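Local coordinates for protein putative dehydratase (Mesorhizobium loti, PDB 2POZ) that is of unknown function but belongs to the mandelate racemase branch of the enolase superfamily and is probably a lyase, perhaps a dehydratase, at residues L22-T27 / L370-I375. Numbering follows the deposited sequence.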
ATOM      1  N   LEU A  22      29.660  32.464 -10.916  1.00 10.08           N
ATOM      2  CA  LEU A  22      30.545  31.624 -11.705  1.00 10.98           C
ATOM      3  C   LEU A  22      31.794  31.216 -10.952  1.00 10.56           C
ATOM      4  O   LEU A  22      32.189  31.861  -9.986  1.00  9.91           O
ATOM      5  CB  LEU A  22      30.985  32.355 -12.976  1.00 12.69           C
ATOM      6  CG  LEU A  22      30.006  33.222 -13.760  1.00 15.99           C
ATOM      7  CD1 LEU A  22      30.773  33.850 -14.929  1.00 16.93           C
ATOM      8  CD2 LEU A  22      28.825  32.415 -14.253  1.00 14.90           C
ATOM      9  N   VAL A  23      32.410  30.135 -11.415  1.00 11.32           N
ATOM     10  CA  VAL A  23      33.640  29.647 -10.825  1.00 10.40           C
ATOM     11  C   VAL A  23      34.608  29.340 -11.964  1.00 11.67           C
ATOM     12  O   VAL A  23      34.198  28.912 -13.044  1.00  9.25           O
ATOM     13  CB  VAL A  23      33.413  28.365  -9.977  1.00 11.43           C
ATOM     14  CG1 VAL A  23      32.995  27.197 -10.867  1.00  8.83           C
ATOM     15  CG2 VAL A  23      34.694  28.011  -9.222  1.00 13.51           C
ATOM     16  N   GLU A  24      35.888  29.606 -11.731  1.00 10.35           N
ATOM     17  CA  GLU A  24      36.918  29.330 -12.710  1.00 12.43           C
ATOM     18  C   GLU A  24      38.013  28.581 -11.975  1.00 13.08           C
ATOM     19  O   GLU A  24      38.576  29.096 -11.011  1.00 11.26           O
ATOM     20  CB  GLU A  24      37.509  30.617 -13.287  1.00 16.34           C
ATOM     21  CG  GLU A  24      38.645  30.342 -14.258  1.00 21.65           C
ATOM     22  CD  GLU A  24      39.391  31.597 -14.672  1.00 25.91           C
ATOM     23  OE1 GLU A  24      40.030  32.238 -13.802  1.00 27.08           O
ATOM     24  OE2 GLU A  24      39.335  31.934 -15.871  1.00 27.06           O
ATOM     25  N   ILE A  25      38.309  27.371 -12.430  1.00 12.63           N
ATOM     26  CA  ILE A  25      39.342  26.557 -11.797  1.00 14.20           C
ATOM     27  C   ILE A  25      40.598  26.569 -12.657  1.00 15.31           C
ATOM     28  O   ILE A  25      40.551  26.215 -13.832  1.00 14.51           O
ATOM     29  CB  ILE A  25      38.868  25.090 -11.628  1.00 15.43           C
ATOM     30  CG1 ILE A  25      37.628  25.038 -10.730  1.00 14.71           C
ATOM     31  CG2 ILE A  25      39.999  24.235 -11.044  1.00 13.44           C
ATOM     32  CD1 ILE A  25      37.000  23.643 -10.634  1.00 14.92           C
ATOM     33  N   SER A  26      41.719  26.977 -12.066  1.00 16.05           N
ATOM     34  CA  SER A  26      42.990  27.017 -12.787  1.00 18.09           C
ATOM     35  C   SER A  26      43.873  25.854 -12.353  1.00 16.41           C
ATOM     36  O   SER A  26      43.791  25.410 -11.210  1.00 17.47           O
ATOM     37  CB  SER A  26      43.720  28.336 -12.512  1.00 18.68           C
ATOM     38  OG  SER A  26      42.970  29.438 -12.992  1.00 22.31           O
ATOM     39  N   THR A  27      44.712  25.372 -13.270  1.00 16.34           N
ATOM     40  CA  THR A  27      45.627  24.263 -12.994  1.00 16.44           C
ATOM     41  C   THR A  27      47.078  24.679 -13.282  1.00 20.02           C
ATOM     42  O   THR A  27      47.334  25.709 -13.922  1.00 18.33           O
ATOM     43  CB  THR A  27      45.303  23.027 -13.861  1.00 16.14           C
ATOM     44  OG1 THR A  27      45.425  23.370 -15.246  1.00 15.43           O
ATOM     45  CG2 THR A  27      43.891  22.527 -13.583  1.00 14.55           C
ATOM     46  N   LEU A 370      35.582  31.972 -21.681  1.00 20.02           N
ATOM     47  CA  LEU A 370      35.236  33.143 -20.889  1.00 21.97           C
ATOM     48  C   LEU A 370      35.941  34.406 -21.380  1.00 22.40           C
ATOM     49  O   LEU A 370      37.030  34.345 -21.952  1.00 22.41           O
ATOM     50  CB  LEU A 370      35.611  32.918 -19.423  1.00 21.78           C
ATOM     51  CG  LEU A 370      34.888  31.844 -18.611  1.00 25.02           C
ATOM     52  CD1 LEU A 370      35.604  31.666 -17.284  1.00 26.47           C
ATOM     53  CD2 LEU A 370      33.437  32.238 -18.380  1.00 25.09           C
ATOM     54  N   ILE A 371      35.297  35.548 -21.167  1.00 20.63           N
ATOM     55  CA  ILE A 371      35.885  36.830 -21.523  1.00 20.92           C
ATOM     56  C   ILE A 371      36.278  37.370 -20.160  1.00 20.57           C
ATOM     57  O   ILE A 371      35.472  37.992 -19.469  1.00 19.13           O
ATOM     58  CB  ILE A 371      34.861  37.778 -22.182  1.00 21.65           C
ATOM     59  CG1 ILE A 371      34.283  37.126 -23.440  1.00 21.42           C
ATOM     60  CG2 ILE A 371      35.539  39.096 -22.542  1.00 19.83           C
ATOM     61  CD1 ILE A 371      33.281  37.998 -24.191  1.00 23.42           C
ATOM     62  N   LYS A 372      37.517  37.097 -19.766  1.00 20.81           N
ATOM     63  CA  LYS A 372      38.011  37.515 -18.466  1.00 21.81           C
ATOM     64  C   LYS A 372      37.792  38.989 -18.154  1.00 21.25           C
ATOM     65  O   LYS A 372      37.462  39.336 -17.023  1.00 20.97           O
ATOM     66  CB  LYS A 372      39.496  37.156 -18.324  1.00 25.04           C
ATOM     67  CG  LYS A 372      39.782  35.652 -18.424  1.00 29.96           C
ATOM     68  CD  LYS A 372      39.037  34.837 -17.354  1.00 32.24           C
ATOM     69  CE  LYS A 372      39.698  34.921 -15.979  1.00 34.02           C
ATOM     70  NZ  LYS A 372      39.729  36.304 -15.436  1.00 38.74           N
ATOM     71  N   ARG A 373      37.965  39.859 -19.143  1.00 21.79           N
ATOM     72  CA  ARG A 373      37.770  41.285 -18.900  1.00 22.15           C
ATOM     73  C   ARG A 373      36.350  41.600 -18.435  1.00 20.32           C
ATOM     74  O   ARG A 373      36.139  42.541 -17.670  1.00 19.59           O
ATOM     75  CB  ARG A 373      38.070  42.107 -20.157  1.00 25.34           C
ATOM     76  CG  ARG A 373      37.664  43.571 -20.003  1.00 32.87           C
ATOM     77  CD  ARG A 373      37.869  44.391 -21.266  1.00 38.45           C
ATOM     78  NE  ARG A 373      37.262  45.719 -21.141  1.00 43.86           N
ATOM     79  CZ  ARG A 373      37.412  46.699 -22.029  1.00 44.95           C
ATOM     80  NH1 ARG A 373      38.151  46.503 -23.110  1.00 46.78           N
ATOM     81  NH2 ARG A 373      36.822  47.874 -21.837  1.00 46.12           N
ATOM     82  N   ASN A 374      35.376  40.816 -18.888  1.00 17.78           N
ATOM     83  CA  ASN A 374      33.989  41.064 -18.508  1.00 17.48           C
ATOM     84  C   ASN A 374      33.583  40.558 -17.127  1.00 16.08           C
ATOM     85  O   ASN A 374      32.689  41.121 -16.501  1.00 14.99           O
ATOM     86  CB  ASN A 374      33.045  40.490 -19.564  1.00 15.51           C
ATOM     87  CG  ASN A 374      33.037  41.316 -20.833  1.00 18.56           C
ATOM     88  OD1 ASN A 374      33.693  42.357 -20.902  1.00 17.04           O
ATOM     89  ND2 ASN A 374      32.293  40.867 -21.839  1.00 14.11           N
ATOM     90  N   ILE A 375      34.241  39.507 -16.643  1.00 14.57           N
ATOM     91  CA  ILE A 375      33.887  38.967 -15.336  1.00 14.62           C
ATOM     92  C   ILE A 375      34.841  39.373 -14.213  1.00 15.51           C
ATOM     93  O   ILE A 375      34.465  39.354 -13.040  1.00 13.12           O
ATOM     94  CB  ILE A 375      33.803  37.422 -15.369  1.00 16.27           C
ATOM     95  CG1 ILE A 375      35.183  36.827 -15.671  1.00 16.20           C
ATOM     96  CG2 ILE A 375      32.776  36.976 -16.410  1.00 16.66           C
ATOM     97  CD1 ILE A 375      35.223  35.318 -15.638  1.00 12.71           C
TER
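E24 and L22, two residues apart on strand 21-27, meet K372, L370 and I375 where the chain, having completed the barrel, comes back to the N-terminal capping domain of this enolase-superfamily fold. The strand belongs to the antiparallel sheet of that domain. One face of it, through V23 and I25, packs on helix 87-108; the other receives the short helix 372-375, after which strand 379-383 joins the sheet beside strand 5-12.

The polar part is a close meeting of a carboxylate with a lysine's methylene groups. CG of E24 stands anti to the backbone N (chi1 177°) and the chain runs on extended, carrying the carboxylate away from the strand. K372 comes from the opposite direction, its chain curled by a bend at each torsion past the first, and offers carbon instead of its ammonium: E24 OE2 lies 3.0 Å from K372 CE, apparently a tight fit, and 3.3 Å from K372 CD. L370 CD1 adds carbon beside E24 OE2 at 4.0 Å, and its side chain also rests on A34 of strand 33-37. Although the charges are opposite, E24 OE1 and K372 NZ remain 4.4 Å apart, too far to count as a salt bridge. OE1 of E24 has a weak hydrogen bond from the neighbouring strand, with Y11 OH, while K372 NZ forms a long, weak ion pair with E376.

The apolar part lies toward the start of the strand and the end of the helix, where L22 and I375 cross at about a right angle, touching through L22 CD1 and I375 CG2 at 4.0 Å.

Were E24 shortened to an alanine, the Y11 hydroxyl would probably lose this weak partner and a gap would open beside K372 and L370. At the lysine tip, NZ turns away from the carboxylate, with an OE2(E24)-CE-NZ(K372) angle near 156°.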